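Local coordinates for protein SusD homolog (Bacteroides thetaiotaomicron, PDB 3EHM) that probably binds mucin O-glycans at the cell surface as a SusD-family outer-membrane lipoprotein, helping this gut symbiont to use host glycans, at residues A[98-101]-A[102-106]; A[86-89]-A[90-93]. One frame throughout, in Å; residues are numbered along the deposited sequence.

Interaction 1 of 2, residues A[98-101]-A[102-106]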
ATOM      1  N   GLN A  98      -1.869  -3.398  17.314  1.00 15.13           N
ATOM      2  CA  GLN A  98      -0.950  -4.524  17.509  1.00 16.11           C
ATOM      3  C   GLN A  98       0.494  -4.046  17.634  1.00 17.15           C
ATOM      4  O   GLN A  98       1.225  -4.490  18.520  1.00 17.72           O
ATOM      5  CB  GLN A  98      -1.059  -5.547  16.367  1.00 16.45           C
ATOM      6  CG  GLN A  98      -2.333  -6.404  16.398  1.00 20.08           C
ATOM      7  CD  GLN A  98      -2.419  -7.368  17.587  1.00 23.61           C
ATOM      8  OE1 GLN A  98      -3.444  -8.028  17.789  1.00 25.98           O
ATOM      9  NE2 GLN A  98      -1.349  -7.460  18.368  1.00 20.12           N
ATOM     10  N   ILE A  99       0.905  -3.129  16.762  1.00 16.71           N
ATOM     11  CA  ILE A  99       2.270  -2.624  16.816  1.00 16.52           C
ATOM     12  C   ILE A  99       2.459  -1.614  17.962  1.00 17.03           C
ATOM     13  O   ILE A  99       3.575  -1.402  18.436  1.00 17.13           O
ATOM     14  CB  ILE A  99       2.678  -1.997  15.456  1.00 15.90           C
ATOM     15  CG1 ILE A  99       4.199  -1.847  15.395  1.00 18.47           C
ATOM     16  CG2 ILE A  99       1.997  -0.651  15.261  1.00 13.46           C
ATOM     17  CD1 ILE A  99       4.718  -1.448  14.027  1.00 16.61           C
ATOM     18  N   PHE A 100       1.366  -1.006  18.418  1.00 16.84           N
ATOM     19  CA  PHE A 100       1.434  -0.044  19.523  1.00 16.78           C
ATOM     20  C   PHE A 100       2.001  -0.702  20.776  1.00 16.60           C
ATOM     21  O   PHE A 100       2.822  -0.114  21.478  1.00 15.56           O
ATOM     22  CB  PHE A 100       0.046   0.502  19.870  1.00 17.75           C
ATOM     23  CG  PHE A 100       0.043   1.431  21.058  1.00 19.53           C
ATOM     24  CD1 PHE A 100       0.374   2.774  20.910  1.00 21.30           C
ATOM     25  CD2 PHE A 100      -0.262   0.955  22.332  1.00 22.01           C
ATOM     26  CE1 PHE A 100       0.406   3.635  22.013  1.00 22.72           C
ATOM     27  CE2 PHE A 100      -0.231   1.807  23.443  1.00 23.11           C
ATOM     28  CZ  PHE A 100       0.103   3.149  23.279  1.00 22.93           C
ATOM     29  N   LEU A 101       1.546  -1.923  21.048  1.00 17.12           N
ATOM     30  CA  LEU A 101       1.976  -2.672  22.225  1.00 18.29           C
ATOM     31  C   LEU A 101       3.489  -2.749  22.408  1.00 17.34           C
ATOM     32  O   LEU A 101       4.029  -2.192  23.365  1.00 17.06           O
ATOM     33  CB  LEU A 101       1.391  -4.092  22.200  1.00 21.50           C
ATOM     34  CG  LEU A 101      -0.012  -4.304  22.780  1.00 26.63           C
ATOM     35  CD1 LEU A 101       0.019  -4.001  24.274  1.00 29.46           C
ATOM     36  CD2 LEU A 101      -1.020  -3.421  22.074  1.00 27.80           C
ATOM     37  N   PRO A 102       4.193  -3.448  21.500  1.00 16.42           N
ATOM     38  CA  PRO A 102       5.645  -3.537  21.656  1.00 15.77           C
ATOM     39  C   PRO A 102       6.360  -2.186  21.549  1.00 16.53           C
ATOM     40  O   PRO A 102       7.380  -1.964  22.210  1.00 16.80           O
ATOM     41  CB  PRO A 102       6.048  -4.516  20.554  1.00 16.33           C
ATOM     42  CG  PRO A 102       5.030  -4.265  19.492  1.00 15.65           C
ATOM     43  CD  PRO A 102       3.749  -4.158  20.285  1.00 14.95           C
ATOM     44  N   TRP A 103       5.844  -1.283  20.723  1.00 15.53           N
ATOM     45  CA  TRP A 103       6.485   0.023  20.600  1.00 15.64           C
ATOM     46  C   TRP A 103       6.441   0.761  21.928  1.00 16.16           C
ATOM     47  O   TRP A 103       7.434   1.351  22.351  1.00 17.59           O
ATOM     48  CB  TRP A 103       5.805   0.910  19.553  1.00 14.44           C
ATOM     49  CG  TRP A 103       6.377   2.304  19.578  1.00 15.05           C
ATOM     50  CD1 TRP A 103       7.541   2.725  18.996  1.00 15.58           C
ATOM     51  CD2 TRP A 103       5.883   3.419  20.333  1.00 16.03           C
ATOM     52  NE1 TRP A 103       7.806   4.028  19.350  1.00 14.81           N
ATOM     53  CE2 TRP A 103       6.804   4.478  20.169  1.00 15.29           C
ATOM     54  CE3 TRP A 103       4.753   3.624  21.137  1.00 16.19           C
ATOM     55  CZ2 TRP A 103       6.632   5.726  20.780  1.00 15.88           C
ATOM     56  CZ3 TRP A 103       4.580   4.863  21.745  1.00 17.23           C
ATOM     57  CH2 TRP A 103       5.518   5.898  21.562  1.00 16.66           C
ATOM     58  N   ASN A 104       5.280   0.733  22.573  1.00 15.78           N
ATOM     59  CA  ASN A 104       5.092   1.417  23.842  1.00 17.49           C
ATOM     60  C   ASN A 104       6.043   0.921  24.923  1.00 16.85           C
ATOM     61  O   ASN A 104       6.517   1.708  25.742  1.00 16.23           O
ATOM     62  CB  ASN A 104       3.644   1.271  24.310  1.00 18.41           C
ATOM     63  CG  ASN A 104       3.323   2.159  25.500  1.00 21.31           C
ATOM     64  OD1 ASN A 104       3.601   3.360  25.488  1.00 21.22           O
ATOM     65  ND2 ASN A 104       2.725   1.573  26.528  1.00 22.79           N
ATOM     66  N   GLU A 105       6.322  -0.381  24.931  1.00 17.47           N
ATOM     67  CA  GLU A 105       7.238  -0.936  25.926  1.00 18.68           C
ATOM     68  C   GLU A 105       8.665  -0.471  25.640  1.00 17.92           C
ATOM     69  O   GLU A 105       9.419  -0.166  26.562  1.00 18.63           O
ATOM     70  CB  GLU A 105       7.179  -2.464  25.925  1.00 18.86           C
ATOM     71  CG  GLU A 105       5.781  -3.017  26.120  1.00 23.36           C
ATOM     72  CD  GLU A 105       5.772  -4.511  26.385  1.00 26.58           C
ATOM     73  OE1 GLU A 105       6.657  -5.220  25.854  1.00 26.37           O
ATOM     74  OE2 GLU A 105       4.871  -4.975  27.117  1.00 27.51           O
ATOM     75  N   ILE A 106       9.028  -0.418  24.361  1.00 16.99           N
ATOM     76  CA  ILE A 106      10.360   0.030  23.966  1.00 16.44           C
ATOM     77  C   ILE A 106      10.511   1.493  24.371  1.00 16.44           C
ATOM     78  O   ILE A 106      11.535   1.896  24.919  1.00 15.69           O
ATOM     79  CB  ILE A 106      10.568  -0.097  22.433  1.00 17.40           C
ATOM     80  CG1 ILE A 106      10.627  -1.575  22.041  1.00 17.49           C
ATOM     81  CG2 ILE A 106      11.851   0.620  22.006  1.00 16.54           C
ATOM     82  CD1 ILE A 106      10.839  -1.804  20.554  1.00 19.82           C
TER

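Interaction 2 of 2, residues A[86-89]-A[90-93]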
ATOM      1  N   SER A  86     -16.941  -5.863  14.095  1.00 16.28           N
ATOM      2  CA  SER A  86     -15.882  -6.847  14.296  1.00 18.18           C
ATOM      3  C   SER A  86     -14.715  -6.693  13.319  1.00 15.98           C
ATOM      4  O   SER A  86     -13.560  -6.755  13.727  1.00 14.29           O
ATOM      5  CB  SER A  86     -16.442  -8.269  14.193  1.00 18.61           C
ATOM      6  OG  SER A  86     -16.997  -8.495  12.913  1.00 24.59           O
ATOM      7  N   ARG A  87     -15.009  -6.483  12.037  1.00 14.87           N
ATOM      8  CA  ARG A  87     -13.940  -6.341  11.048  1.00 13.40           C
ATOM      9  C   ARG A  87     -13.165  -5.025  11.142  1.00 13.92           C
ATOM     10  O   ARG A  87     -11.973  -4.986  10.832  1.00 13.71           O
ATOM     11  CB  ARG A  87     -14.496  -6.521   9.630  1.00 14.09           C
ATOM     12  CG  ARG A  87     -15.047  -7.923   9.356  1.00 14.21           C
ATOM     13  CD  ARG A  87     -13.982  -9.018   9.498  1.00 14.63           C
ATOM     14  NE  ARG A  87     -12.946  -8.937   8.473  1.00 15.44           N
ATOM     15  CZ  ARG A  87     -12.003  -9.855   8.280  1.00 17.84           C
ATOM     16  NH1 ARG A  87     -11.960 -10.939   9.047  1.00 14.50           N
ATOM     17  NH2 ARG A  87     -11.101  -9.689   7.320  1.00 17.40           N
HETATM   18  N   MSE A  88     -13.834  -3.949  11.555  1.00 12.16           N
HETATM   19  CA  MSE A  88     -13.170  -2.655  11.687  1.00 13.13           C
HETATM   20  C   MSE A  88     -12.327  -2.638  12.958  1.00 12.50           C
HETATM   21  O   MSE A  88     -11.286  -1.982  13.022  1.00 12.50           O
HETATM   22  CB  MSE A  88     -14.195  -1.518  11.709  1.00 14.08           C
HETATM   23  CG  MSE A  88     -14.822  -1.254  10.352  1.00 13.69           C
HETATM   24 SE   MSE A  88     -13.472  -0.871   8.991  1.00 20.22          SE
HETATM   25  CE  MSE A  88     -13.329  -2.625   8.177  1.00 13.22           C
ATOM     26  N   ASN A  89     -12.784  -3.354  13.977  1.00 13.34           N
ATOM     27  CA  ASN A  89     -12.027  -3.454  15.216  1.00 14.90           C
ATOM     28  C   ASN A  89     -10.772  -4.260  14.874  1.00 14.68           C
ATOM     29  O   ASN A  89      -9.668  -3.975  15.352  1.00 13.51           O
ATOM     30  CB  ASN A  89     -12.850  -4.189  16.272  1.00 19.05           C
ATOM     31  CG  ASN A  89     -12.028  -4.592  17.471  1.00 22.66           C
ATOM     32  OD1 ASN A  89     -11.839  -5.781  17.740  1.00 26.45           O
ATOM     33  ND2 ASN A  89     -11.525  -3.606  18.201  1.00 25.14           N
ATOM     34  N   TYR A  90     -10.961  -5.261  14.023  1.00 14.35           N
ATOM     35  CA  TYR A  90      -9.877  -6.130  13.580  1.00 14.08           C
ATOM     36  C   TYR A  90      -8.864  -5.294  12.794  1.00 14.90           C
ATOM     37  O   TYR A  90      -7.655  -5.435  12.977  1.00 14.60           O
ATOM     38  CB  TYR A  90     -10.463  -7.246  12.712  1.00 14.86           C
ATOM     39  CG  TYR A  90      -9.506  -8.342  12.292  1.00 14.38           C
ATOM     40  CD1 TYR A  90      -8.535  -8.835  13.164  1.00 16.90           C
ATOM     41  CD2 TYR A  90      -9.633  -8.945  11.042  1.00 16.79           C
ATOM     42  CE1 TYR A  90      -7.713  -9.911  12.799  1.00 17.90           C
ATOM     43  CE2 TYR A  90      -8.829 -10.017  10.668  1.00 17.90           C
ATOM     44  CZ  TYR A  90      -7.872 -10.498  11.548  1.00 17.97           C
ATOM     45  OH  TYR A  90      -7.098 -11.576  11.171  1.00 17.53           O
ATOM     46  N   ALA A  91      -9.372  -4.407  11.941  1.00 14.11           N
ATOM     47  CA  ALA A  91      -8.529  -3.537  11.130  1.00 12.44           C
ATOM     48  C   ALA A  91      -7.732  -2.575  12.008  1.00 12.37           C
ATOM     49  O   ALA A  91      -6.552  -2.328  11.762  1.00 10.67           O
ATOM     50  CB  ALA A  91      -9.386  -2.754  10.142  1.00 11.35           C
ATOM     51  N   TYR A  92      -8.381  -2.027  13.029  1.00 13.47           N
ATOM     52  CA  TYR A  92      -7.701  -1.107  13.933  1.00 14.27           C
ATOM     53  C   TYR A  92      -6.535  -1.841  14.593  1.00 12.37           C
ATOM     54  O   TYR A  92      -5.472  -1.265  14.817  1.00 12.64           O
ATOM     55  CB  TYR A  92      -8.664  -0.599  15.008  1.00 14.53           C
ATOM     56  CG  TYR A  92      -8.119   0.560  15.818  1.00 16.99           C
ATOM     57  CD1 TYR A  92      -8.065   1.845  15.284  1.00 19.00           C
ATOM     58  CD2 TYR A  92      -7.678   0.373  17.125  1.00 20.27           C
ATOM     59  CE1 TYR A  92      -7.589   2.921  16.037  1.00 21.49           C
ATOM     60  CE2 TYR A  92      -7.200   1.440  17.888  1.00 20.94           C
ATOM     61  CZ  TYR A  92      -7.160   2.710  17.340  1.00 21.86           C
ATOM     62  OH  TYR A  92      -6.702   3.770  18.098  1.00 23.05           O
ATOM     63  N   GLN A  93      -6.732  -3.117  14.904  1.00 12.73           N
ATOM     64  CA  GLN A  93      -5.668  -3.897  15.526  1.00 13.08           C
ATOM     65  C   GLN A  93      -4.513  -4.109  14.545  1.00 12.67           C
ATOM     66  O   GLN A  93      -3.347  -3.895  14.882  1.00 10.88           O
ATOM     67  CB  GLN A  93      -6.189  -5.267  15.979  1.00 16.36           C
ATOM     68  CG  GLN A  93      -7.352  -5.224  16.964  1.00 20.60           C
ATOM     69  CD  GLN A  93      -7.838  -6.615  17.348  1.00 23.92           C
ATOM     70  OE1 GLN A  93      -7.861  -7.531  16.522  1.00 26.85           O
ATOM     71  NE2 GLN A  93      -8.242  -6.773  18.600  1.00 26.69           N
TER

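Interaction 1 of 2, residues A[98-101]-A[102-106]
N104 N donates to F100 O at 2.8 Å, the shortest of three i to i+4 backbone bonds that tie these two turns of helix, and its N-H···O angle is 160°. One residue earlier W103 N reaches I99 O at 3.2 Å; one residue later the bond from E105 N to L101 O, 3.3 Å, is weak. The bond that would come before these is missing because P102 has no N-H to offer, and its CD sits 3.1 Å from Q98 O instead. The helix kinks here, as is usual where a proline falls inside a helix, yet it regains its bonding at the very next residue. Among the side chains, the main contact is between F100 and N104, which run side by side. N104 CB stands over one face of the F100 ring, 4.3 Å from the ring centroid, in a CH-pi contact offset toward the rim. With CG anti to the backbone N (chi1 -170°), N104 carries its amide past the CE2-CZ rim on the same side of the ring, turned only 15° from the ring plane, and its CG lies 4.0 Å from F100 CZ. W103 approaches the same phenyl ring obliquely, CZ3 to F100 CE1 at 4.4 Å, a looser apolar contact. The indole has its own partners: NE1 bonds N126, and the ring stacks on Y107 and makes a cation-pi contact with R129. Two helices pack against this part of helix 85-110, within the helical SusD-like fold. I99 and F100 meet W133 of helix 116-140, whereas P102 packs on N31 and M32 of helix 23-36, to which E105 is joined by a salt bridge with R28.

Interaction 2 of 2, residues A[86-89]-A[90-93]
The N-terminal turns of helix 85-110 bring R87 beside Y90, an i to i+3 pairing of guanidinium and ring, over regular alpha-helical bonding. Four successive i to i+4 backbone bonds, from Y90 N to S86 O through to Q93 N to N89 O, hold the turns; that from A91 N to R87 O measures 2.9 Å. The arginine chain first leaves the helix, then folds back by bends at chi2 (-61°) and chi3 (-67°), which set its guanidinium alongside the tyrosine. One face of that group receives the CD2-CE2 side of the tyrosine ring, with R87 NH1 3.6 Å from Y90 CE2; the planes stand 63° apart, so the two are not stacked flat. Both polar ends look elsewhere: R87 NH2 forms a salt bridge with E78, and Y90 OH bonds D51. A leucine in place of R87 would probably leave E78 without its charged mate and Y90 without the flat group along its CD2-CE2 side. Farther round the helix, the amides of N89 and Q93 pass at an angle, N89 OD1 to Q93 NE2 at 3.8 Å, while Q93 CG rests 3.1 Å from N89 O. Selenomethionine M88 touches A91 loosely, CE to CB at 4.4 Å. Beyond the segments, M88 and A91 lie against F489 and Y92 against F157, both phenylalanines on loops, and R87, Y90 and A91 pack on N54 of helix 47-57.

How the interactions relate
Both contacts belong to helix 85-110 and follow one another in series, neither crossing nor enclosing the other. From the N terminus, interaction 2 comes first, near the start of the helix, and interaction 1 follows toward its C-terminal half; each spans adjacent turns and closes no loop. Their centres lie about 17 Å apart, and the helix itself links them: Q98 N lies 2.9 Å from Q93 O, a probable i to i+5 hydrogen bond, one residue wider than the alpha-helical pattern. The surroundings change along this length. Residues 86-93 join the helix to helix 47-57 and to loops, whereas residues 98-106 pack against helices 23-36 and 116-140.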